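Local coordinates for prophage MuSo2, 43 kDa tail protein (Shewanella oneidensis, PDB 3CDD), which probably forms, as a trimer, a central part of the baseplate of a Mu-like contractile phage tail, at residues A[133-138]-A[175-180]; A[29-34]-A[97-102]; A[24-29]-A[298-303]. All coordinates share one frame; numbering follows the deposited sequence.

Interaction 1: A[133-138]-A[175-180]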
loop_
_atom_site.group_PDB
_atom_site.type_symbol
_atom_site.label_atom_id
_atom_site.label_comp_id
_atom_site.label_asym_id
_atom_site.label_seq_id
_atom_site.Cartn_x
_atom_site.Cartn_y
_atom_site.Cartn_z
ATOM N N LYS A 133 -32.124 -13.357 -4.145
ATOM C CA LYS A 133 -32.538 -14.715 -3.783
ATOM C C LYS A 133 -31.407 -15.483 -3.106
ATOM O O LYS A 133 -30.219 -15.244 -3.398
ATOM C CB LYS A 133 -33.030 -15.498 -5.003
ATOM C CG LYS A 133 -34.402 -15.111 -5.498
ATOM C CD LYS A 133 -35.196 -16.372 -5.874
ATOM C CE LYS A 133 -36.368 -16.063 -6.787
ATOM N NZ LYS A 133 -35.898 -15.848 -8.187
ATOM N N VAL A 134 -31.785 -16.387 -2.199
ATOM C CA VAL A 134 -30.840 -17.240 -1.487
ATOM C C VAL A 134 -31.005 -18.686 -1.966
ATOM O O VAL A 134 -32.059 -19.297 -1.770
ATOM C CB VAL A 134 -31.062 -17.190 0.064
ATOM C CG1 VAL A 134 -30.086 -18.139 0.787
ATOM C CG2 VAL A 134 -30.970 -15.767 0.598
ATOM N N ILE A 135 -29.962 -19.220 -2.596
ATOM C CA ILE A 135 -29.945 -20.596 -3.092
ATOM C C ILE A 135 -29.175 -21.446 -2.088
ATOM O O ILE A 135 -28.061 -21.101 -1.722
ATOM C CB ILE A 135 -29.256 -20.709 -4.494
ATOM C CG1 ILE A 135 -29.886 -19.758 -5.545
ATOM C CG2 ILE A 135 -29.167 -22.182 -4.971
ATOM C CD1 ILE A 135 -31.400 -19.777 -5.655
ATOM N N VAL A 136 -29.779 -22.544 -1.647
ATOM C CA VAL A 136 -29.148 -23.474 -0.701
ATOM C C VAL A 136 -28.838 -24.826 -1.350
ATOM O O VAL A 136 -29.741 -25.536 -1.815
ATOM C CB VAL A 136 -30.000 -23.661 0.589
ATOM C CG1 VAL A 136 -29.298 -24.597 1.575
ATOM C CG2 VAL A 136 -30.250 -22.314 1.262
ATOM N N ASN A 137 -27.556 -25.174 -1.339
ATOM C CA ASN A 137 -27.024 -26.380 -1.976
ATOM C C ASN A 137 -26.283 -27.313 -1.010
ATOM O O ASN A 137 -25.438 -28.102 -1.431
ATOM C CB ASN A 137 -26.043 -25.984 -3.083
ATOM C CG ASN A 137 -26.713 -25.258 -4.224
ATOM O OD1 ASN A 137 -27.921 -25.413 -4.454
ATOM N ND2 ASN A 137 -25.935 -24.457 -4.955
ATOM N N THR A 138 -26.572 -27.206 0.278
ATOM C CA THR A 138 -25.880 -28.007 1.279
ATOM C C THR A 138 -26.674 -27.965 2.570
ATOM O O THR A 138 -27.604 -27.165 2.707
ATOM C CB THR A 138 -24.414 -27.508 1.524
ATOM O OG1 THR A 138 -23.659 -28.543 2.168
ATOM C CG2 THR A 138 -24.390 -26.232 2.378
ATOM N N PHE A 175 -26.474 -15.452 -11.821
ATOM C CA PHE A 175 -27.644 -14.574 -11.757
ATOM C C PHE A 175 -27.595 -13.617 -10.552
ATOM O O PHE A 175 -28.521 -12.854 -10.310
ATOM C CB PHE A 175 -28.937 -15.396 -11.851
ATOM C CG PHE A 175 -29.177 -15.964 -13.241
ATOM C CD1 PHE A 175 -28.681 -17.222 -13.597
ATOM C CD2 PHE A 175 -29.861 -15.224 -14.201
ATOM C CE1 PHE A 175 -28.875 -17.736 -14.885
ATOM C CE2 PHE A 175 -30.070 -15.742 -15.484
ATOM C CZ PHE A 175 -29.574 -16.996 -15.824
ATOM N N GLY A 176 -26.476 -13.631 -9.829
ATOM C CA GLY A 176 -26.278 -12.717 -8.705
ATOM C C GLY A 176 -27.131 -13.073 -7.504
ATOM O O GLY A 176 -27.435 -12.205 -6.669
ATOM N N ASN A 177 -27.545 -14.338 -7.438
ATOM C CA ASN A 177 -28.234 -14.870 -6.257
ATOM C C ASN A 177 -27.177 -15.218 -5.239
ATOM O O ASN A 177 -26.110 -15.638 -5.627
ATOM C CB ASN A 177 -28.986 -16.157 -6.599
ATOM C CG ASN A 177 -30.104 -15.950 -7.619
ATOM O OD1 ASN A 177 -30.860 -14.971 -7.553
ATOM N ND2 ASN A 177 -30.244 -16.909 -8.545
ATOM N N LEU A 178 -27.480 -15.090 -3.949
ATOM C CA LEU A 178 -26.623 -15.645 -2.883
ATOM C C LEU A 178 -26.683 -17.181 -2.829
ATOM O O LEU A 178 -27.773 -17.762 -2.773
ATOM C CB LEU A 178 -27.012 -15.068 -1.525
ATOM C CG LEU A 178 -26.129 -15.492 -0.348
ATOM C CD1 LEU A 178 -24.742 -14.862 -0.463
ATOM C CD2 LEU A 178 -26.770 -15.132 0.971
ATOM N N VAL A 179 -25.515 -17.822 -2.856
ATOM C CA VAL A 179 -25.415 -19.286 -2.799
ATOM C C VAL A 179 -24.773 -19.771 -1.497
ATOM O O VAL A 179 -23.663 -19.360 -1.133
ATOM C CB VAL A 179 -24.647 -19.905 -4.006
ATOM C CG1 VAL A 179 -24.575 -21.438 -3.869
ATOM C CG2 VAL A 179 -25.296 -19.536 -5.316
ATOM N N ILE A 180 -25.492 -20.658 -0.807
ATOM C CA ILE A 180 -24.969 -21.347 0.361
ATOM C C ILE A 180 -24.604 -22.789 0.004
ATOM O O ILE A 180 -25.465 -23.619 -0.340
ATOM C CB ILE A 180 -25.948 -21.317 1.542
ATOM C CG1 ILE A 180 -26.362 -19.873 1.860
ATOM C CG2 ILE A 180 -25.324 -22.019 2.754
ATOM C CD1 ILE A 180 -27.532 -19.754 2.857
HETATM O O HOH W 1 -30.712 -12.401 -6.728
#

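Interaction 2: A[29-34]-A[97-102]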
loop_
_atom_site.group_PDB
_atom_site.type_symbol
_atom_site.label_atom_id
_atom_site.label_comp_id
_atom_site.label_asym_id
_atom_site.label_seq_id
_atom_site.Cartn_x
_atom_site.Cartn_y
_atom_site.Cartn_z
ATOM N N GLU A 29 -13.828 -16.882 -3.145
ATOM C CA GLU A 29 -13.191 -16.277 -1.973
ATOM C C GLU A 29 -13.355 -14.759 -1.886
ATOM O O GLU A 29 -12.769 -14.104 -1.018
ATOM C CB GLU A 29 -11.700 -16.632 -1.940
ATOM C CG GLU A 29 -11.411 -18.131 -1.837
ATOM C CD GLU A 29 -9.920 -18.441 -1.675
ATOM O OE1 GLU A 29 -9.131 -17.476 -1.463
ATOM O OE2 GLU A 29 -9.538 -19.650 -1.757
ATOM N N ALA A 30 -14.115 -14.188 -2.797
ATOM C CA ALA A 30 -14.301 -12.756 -2.819
ATOM C C ALA A 30 -15.730 -12.476 -3.275
ATOM O O ALA A 30 -16.018 -12.529 -4.488
ATOM C CB ALA A 30 -13.284 -12.109 -3.759
HETATM N N MSE A 31 -16.615 -12.212 -2.301
HETATM C CA MSE A 31 -18.057 -12.051 -2.567
HETATM C C MSE A 31 -18.324 -11.006 -3.644
HETATM O O MSE A 31 -17.845 -9.884 -3.526
HETATM C CB MSE A 31 -18.836 -11.693 -1.295
HETATM C CG MSE A 31 -20.397 -11.603 -1.488
HETATM SE SE MSE A 31 -21.261 -13.217 -2.187
HETATM C CE MSE A 31 -20.768 -14.362 -0.700
ATOM N N SER A 32 -19.050 -11.415 -4.694
ATOM C CA SER A 32 -19.564 -10.537 -5.761
ATOM C C SER A 32 -18.673 -10.383 -7.009
ATOM O O SER A 32 -19.099 -9.784 -8.016
ATOM C CB SER A 32 -20.060 -9.179 -5.220
ATOM O OG SER A 32 -19.039 -8.188 -5.143
ATOM N N GLY A 33 -17.462 -10.930 -6.948
ATOM C CA GLY A 33 -16.526 -10.920 -8.070
ATOM C C GLY A 33 -16.403 -9.547 -8.699
ATOM O O GLY A 33 -16.360 -8.545 -7.994
ATOM N N ALA A 34 -16.364 -9.480 -10.026
ATOM C CA ALA A 34 -16.062 -8.195 -10.663
ATOM C C ALA A 34 -16.264 -8.263 -12.141
ATOM O O ALA A 34 -16.056 -9.302 -12.744
ATOM C CB ALA A 34 -14.582 -7.775 -10.350
ATOM N N ASP A 97 -21.258 -8.165 -9.038
ATOM C CA ASP A 97 -22.572 -8.790 -9.113
ATOM C C ASP A 97 -23.491 -8.271 -7.984
ATOM O O ASP A 97 -23.026 -7.557 -7.099
ATOM C CB ASP A 97 -22.455 -10.335 -9.256
ATOM C CG ASP A 97 -22.500 -11.097 -7.936
ATOM O OD1 ASP A 97 -22.697 -10.514 -6.833
ATOM O OD2 ASP A 97 -22.356 -12.340 -8.039
ATOM N N LYS A 98 -24.785 -8.590 -8.049
ATOM C CA LYS A 98 -25.802 -8.072 -7.106
ATOM C C LYS A 98 -25.445 -8.186 -5.624
ATOM O O LYS A 98 -25.810 -7.310 -4.829
ATOM C CB LYS A 98 -27.153 -8.774 -7.330
ATOM C CG LYS A 98 -27.886 -8.364 -8.593
ATOM C CD LYS A 98 -29.156 -9.196 -8.801
ATOM C CE LYS A 98 -30.113 -9.009 -7.642
ATOM N NZ LYS A 98 -31.517 -9.416 -7.987
ATOM N N THR A 99 -24.742 -9.260 -5.251
ATOM C CA THR A 99 -24.398 -9.499 -3.837
ATOM C C THR A 99 -23.491 -8.407 -3.254
ATOM O O THR A 99 -23.270 -8.363 -2.046
ATOM C CB THR A 99 -23.783 -10.894 -3.596
ATOM O OG1 THR A 99 -22.584 -11.041 -4.370
ATOM C CG2 THR A 99 -24.780 -12.011 -3.954
ATOM N N ALA A 100 -23.004 -7.500 -4.107
ATOM C CA ALA A 100 -22.169 -6.401 -3.624
ATOM C C ALA A 100 -22.942 -5.500 -2.656
ATOM O O ALA A 100 -22.354 -4.940 -1.736
ATOM C CB ALA A 100 -21.612 -5.598 -4.778
ATOM N N ASP A 101 -24.258 -5.370 -2.850
ATOM C CA ASP A 101 -25.095 -4.627 -1.911
ATOM C C ASP A 101 -25.023 -5.237 -0.508
ATOM O O ASP A 101 -25.067 -4.513 0.485
ATOM C CB ASP A 101 -26.553 -4.559 -2.388
ATOM C CG ASP A 101 -26.756 -3.547 -3.508
ATOM O OD1 ASP A 101 -25.859 -2.689 -3.721
ATOM O OD2 ASP A 101 -27.807 -3.615 -4.184
ATOM N N LEU A 102 -24.890 -6.566 -0.447
ATOM C CA LEU A 102 -24.780 -7.288 0.824
ATOM C C LEU A 102 -23.448 -7.013 1.507
ATOM O O LEU A 102 -23.335 -7.155 2.716
ATOM C CB LEU A 102 -24.923 -8.797 0.619
ATOM C CG LEU A 102 -26.189 -9.344 -0.056
ATOM C CD1 LEU A 102 -26.082 -10.868 -0.200
ATOM C CD2 LEU A 102 -27.458 -8.980 0.693
#

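Interaction 3: A[24-29]-A[298-303]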
loop_
_atom_site.group_PDB
_atom_site.type_symbol
_atom_site.label_atom_id
_atom_site.label_comp_id
_atom_site.label_asym_id
_atom_site.label_seq_id
_atom_site.Cartn_x
_atom_site.Cartn_y
_atom_site.Cartn_z
ATOM N N ILE A 24 -13.781 -10.410 -16.477
ATOM C CA ILE A 24 -14.840 -10.740 -15.495
ATOM C C ILE A 24 -14.286 -11.768 -14.512
ATOM O O ILE A 24 -13.751 -12.802 -14.929
ATOM C CB ILE A 24 -16.145 -11.235 -16.166
ATOM C CG1 ILE A 24 -16.816 -10.116 -16.953
ATOM C CG2 ILE A 24 -17.150 -11.752 -15.118
ATOM C CD1 ILE A 24 -17.802 -10.614 -18.067
ATOM N N THR A 25 -14.347 -11.460 -13.222
ATOM C CA THR A 25 -13.966 -12.439 -12.214
ATOM C C THR A 25 -15.199 -13.081 -11.586
ATOM O O THR A 25 -16.136 -12.391 -11.177
ATOM C CB THR A 25 -13.044 -11.823 -11.123
ATOM O OG1 THR A 25 -11.884 -11.301 -11.749
ATOM C CG2 THR A 25 -12.571 -12.897 -10.117
ATOM N N ARG A 26 -15.196 -14.408 -11.558
ATOM C CA ARG A 26 -16.043 -15.177 -10.658
ATOM C C ARG A 26 -15.129 -15.824 -9.605
ATOM O O ARG A 26 -14.066 -16.375 -9.936
ATOM C CB ARG A 26 -16.829 -16.241 -11.436
ATOM C CG ARG A 26 -17.747 -15.644 -12.546
ATOM C CD ARG A 26 -18.910 -16.558 -12.966
ATOM N NE ARG A 26 -19.770 -16.890 -11.836
ATOM C CZ ARG A 26 -20.099 -18.128 -11.471
ATOM N NH1 ARG A 26 -20.875 -18.311 -10.410
ATOM N NH2 ARG A 26 -19.678 -19.185 -12.180
ATOM N N SER A 27 -15.533 -15.775 -8.348
ATOM C CA SER A 27 -14.658 -16.254 -7.278
ATOM C C SER A 27 -15.397 -16.844 -6.097
ATOM O O SER A 27 -16.457 -16.360 -5.725
ATOM C CB SER A 27 -13.792 -15.118 -6.772
ATOM O OG SER A 27 -12.959 -15.602 -5.741
ATOM N N LEU A 28 -14.823 -17.870 -5.488
ATOM C CA LEU A 28 -15.360 -18.441 -4.247
ATOM C C LEU A 28 -14.849 -17.721 -3.002
ATOM O O LEU A 28 -15.361 -17.948 -1.904
ATOM C CB LEU A 28 -14.990 -19.923 -4.122
ATOM C CG LEU A 28 -15.788 -21.055 -4.768
ATOM C CD1 LEU A 28 -15.114 -22.375 -4.378
ATOM C CD2 LEU A 28 -17.263 -21.057 -4.338
ATOM N N GLU A 29 -13.828 -16.882 -3.145
ATOM C CA GLU A 29 -13.191 -16.277 -1.973
ATOM C C GLU A 29 -13.355 -14.759 -1.886
ATOM O O GLU A 29 -12.769 -14.104 -1.018
ATOM C CB GLU A 29 -11.700 -16.632 -1.940
ATOM C CG GLU A 29 -11.411 -18.131 -1.837
ATOM C CD GLU A 29 -9.920 -18.441 -1.675
ATOM O OE1 GLU A 29 -9.131 -17.476 -1.463
ATOM O OE2 GLU A 29 -9.538 -19.650 -1.757
ATOM N N LEU A 298 -19.555 -23.132 -19.790
ATOM C CA LEU A 298 -18.659 -22.152 -19.200
ATOM C C LEU A 298 -17.859 -22.796 -18.072
ATOM O O LEU A 298 -18.410 -23.594 -17.318
ATOM C CB LEU A 298 -19.471 -20.974 -18.651
ATOM C CG LEU A 298 -20.133 -20.042 -19.681
ATOM C CD1 LEU A 298 -20.956 -18.917 -19.009
ATOM C CD2 LEU A 298 -19.126 -19.473 -20.721
ATOM N N TRP A 299 -16.568 -22.467 -17.961
ATOM C CA TRP A 299 -15.792 -22.821 -16.771
ATOM C C TRP A 299 -16.516 -22.287 -15.551
ATOM O O TRP A 299 -17.004 -21.162 -15.577
ATOM C CB TRP A 299 -14.402 -22.184 -16.809
ATOM C CG TRP A 299 -13.507 -22.808 -17.819
ATOM C CD1 TRP A 299 -13.199 -22.321 -19.070
ATOM C CD2 TRP A 299 -12.780 -24.028 -17.669
ATOM N NE1 TRP A 299 -12.304 -23.156 -19.683
ATOM C CE2 TRP A 299 -12.035 -24.216 -18.853
ATOM C CE3 TRP A 299 -12.662 -24.974 -16.630
ATOM C CZ2 TRP A 299 -11.217 -25.339 -19.050
ATOM C CZ3 TRP A 299 -11.854 -26.084 -16.824
ATOM C CH2 TRP A 299 -11.125 -26.250 -18.017
ATOM N N ASN A 300 -16.542 -23.070 -14.471
ATOM C CA ASN A 300 -17.416 -22.768 -13.329
ATOM C C ASN A 300 -16.663 -22.932 -12.027
ATOM O O ASN A 300 -15.910 -23.867 -11.892
ATOM C CB ASN A 300 -18.633 -23.700 -13.364
ATOM C CG ASN A 300 -19.756 -23.265 -12.423
ATOM O OD1 ASN A 300 -19.733 -22.172 -11.828
ATOM N ND2 ASN A 300 -20.749 -24.120 -12.295
ATOM N N ILE A 301 -16.850 -22.001 -11.085
ATOM C CA ILE A 301 -16.213 -22.103 -9.774
ATOM C C ILE A 301 -16.827 -23.266 -9.005
ATOM O O ILE A 301 -17.930 -23.701 -9.310
ATOM C CB ILE A 301 -16.326 -20.806 -8.898
ATOM C CG1 ILE A 301 -17.792 -20.352 -8.746
ATOM C CG2 ILE A 301 -15.398 -19.686 -9.429
ATOM C CD1 ILE A 301 -17.964 -19.068 -7.881
ATOM N N ASN A 302 -16.104 -23.754 -8.001
ATOM C CA ASN A 302 -16.584 -24.851 -7.151
ATOM C C ASN A 302 -16.933 -26.079 -7.974
ATOM O O ASN A 302 -17.991 -26.697 -7.793
ATOM C CB ASN A 302 -17.763 -24.406 -6.283
ATOM C CG ASN A 302 -17.930 -25.264 -5.051
ATOM O OD1 ASN A 302 -16.985 -25.949 -4.631
ATOM N ND2 ASN A 302 -19.139 -25.245 -4.457
ATOM N N THR A 303 -16.049 -26.404 -8.909
ATOM C CA THR A 303 -16.085 -27.687 -9.586
ATOM C C THR A 303 -14.694 -28.287 -9.529
ATOM O O THR A 303 -13.695 -27.557 -9.374
ATOM C CB THR A 303 -16.583 -27.608 -11.060
ATOM O OG1 THR A 303 -15.852 -26.615 -11.780
ATOM C CG2 THR A 303 -18.101 -27.305 -11.141
HETATM O O HOH W 2 -19.180 -19.613 -14.915
HETATM O O HOH W 3 -21.821 -20.817 -10.111
#

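Interaction 1: A[133-138]-A[175-180]
Ile-135 and its neighbours Leu-178 and Ile-180 give a textbook example of parallel beta pairing, in which one residue bonds to two residues of the facing strand. Ile-135 N donates to Leu-178 O at 2.6 Å, and the carbonyl of the same residue accepts from Ile-180 N at 2.8 Å along an almost straight N-H line (175°). The ladder is extended by Leu-178 N to Lys-133 O, noticeably more bent, and by Asn-137 N to Ile-180 O. Over this short length the strand axes run 22° from parallel.

The packing is closest on the face that carries Val-134, Val-136, Leu-178 and Ile-180. With CG1 of Ile-180 anti to its carbonyl carbon (chi1 -54°) and the chain extended beyond, the terminal methyl reaches back over the facing strand. There Ile-180 CD1 lies 3.7 Å from Val-134 CG1, and Val-136 CG2 runs alongside it at 4.1 Å. On the other face the fit is looser: Ile-135 CB and Val-179 CG2 stand 4.2 Å apart, and Ile-135 CG1 slants across Asn-177 CB. The solvent side is the end at Lys-133, an exposed residue whose side chain leads away. A water there accepts from Lys-133 N and donates to Asn-177 OD1 (2.7 Å) and to Gly-176 O, bridging the two segments where direct pairing stops, while Asn-177 ND2 is held by Asp-173.

The pair forms part of a small mixed sheet: strand 178-181 is central, with strand 134-136 parallel on one side and strand 169-172 antiparallel on the other. Helix 119-127 covers the tight face, Cys-127 meeting both Val-134 and Leu-178 and Thr-120 meeting Val-136, while Ile-180 also rests on Leu-170 of strand 169-172.

Interaction 2: A[29-34]-A[97-102]
The carboxylate of Asp-97 is the flat group around which Ser-32 and Thr-99 are arranged. Ser-32 lies across one face: its CA is 3.3 Å from Asp-97 OD1, and its carbonyl oxygen sits above the carboxylate carbon. On the opposite side Thr-99 N meets Asp-97 OD1 from above the plane, 36° out of it, in a capping bond of 2.9 Å. The edge is taken by the Thr-99 hydroxyl, which donates to the syn lone pair of Asp-97 OD1 (OG1 to OD1 2.5 Å). Thr-99 OG1 can do so because it stands between its own backbone N and carbonyl carbon (chi1 60°). Asp-97 OD2 has a hydrogen bond with Ser-172 OG.

A second flat group is the peptide carbonyl of Ser-32, which accepts from Asp-97 N in its own plane, on a lone pair; the bond is 2.9 Å long and nearly straight at 175°. It is the one hydrogen bond that joins the two segments directly. Ser-32 is the third residue of a type II turn from Ala-30 to Gly-33 and has the positive phi of that place. Its hydroxyl turns back to Met-31 O (2.6 Å) and also brushes Ala-100, with OG 3.7 Å from CB. Met-31, modelled as selenomethionine, crosses Thr-99 at about a right angle and brings SE to 3.4 Å from Thr-99 OG1. Farther along the helix, Asp-101 forms salt bridges with Arg-248 and Arg-250 of the second subunit.

The chemistry is thus that of a buried acid surrounded by N-H and hydroxyl donors. Two donors from Thr-99 on OD1 and Ser-172 on OD2 together fix the rotation of the carboxylate, and its place ahead of helix 100-104 would tend to favour the charged form. The turn meets this acid through CA and CB of Ser-32 and through the single backbone bond to Asp-97 N.

Interaction 3: A[24-29]-A[298-303]
Arg-26 and Asn-300 supply the polar half of this contact. Arg-26 NH2 donates to Asn-300 OD1 at 3.0 Å (N-H...O 155°); the oxygen lies at the edge of the guanidinium, close to its plane, although the donor is tilted 30° from the plane of the amide carbonyl. Two waters widen the link: one joins Arg-26 NH2 to Trp-299 O, the other joins Arg-26 NH1 to Asn-300 OD1. Arg-26 NH1 also has a weak bond to Ser-172 O.

The apolar half centres on Ile-301. Its CG1 stands between its backbone N and carbonyl carbon (chi1 54°) with CD1 extended beyond, which carries that methyl over one face of the guanidinium, 3.9 Å from Arg-26 NH1, while Ile-301 CG2 touches the backbone at Arg-26 O (3.6 Å). Leu-28 CD2 approaches Ile-301 CD1 to 4.1 Å, and Leu-28 CD1 packs on Asn-302 CB at 3.8 Å. The Asn-302 amide is bonded to Ser-184 N and Arg-182 O.

Ser-27 OG accepts from Glu-29 N (3.0 Å), an ST turn just where strand 21-27 ends. That strand and strand 304-309, into which loop 298-303 leads, both pair antiparallel with strand 317-328, where the N-terminal and fourth domains, of phage-barrel type, share strand pairing.

Overall arrangement
From the N terminus, strand 21-27 opens interaction 3, and at Glu-29 the chain passes directly into interaction 2, which shares that residue. Interaction 2 closes first, after the strands of the N-terminal domain, when 97-102 returns to the turn at 29-34. Interaction 1 then opens and closes within the second domain. Interaction 3 closes last, at 298-303, so its long loop encloses both others and none cross. Interactions 1 and 2 touch where Gly-176 packs on Lys-98 and Thr-99; a probable backbone hydrogen bond from Thr-25 N to Ala-34 O joins interactions 2 and 3. Interaction 2 ties the second domain, and interaction 3 the fourth, to the N-terminal one; interaction 1 is internal to the second.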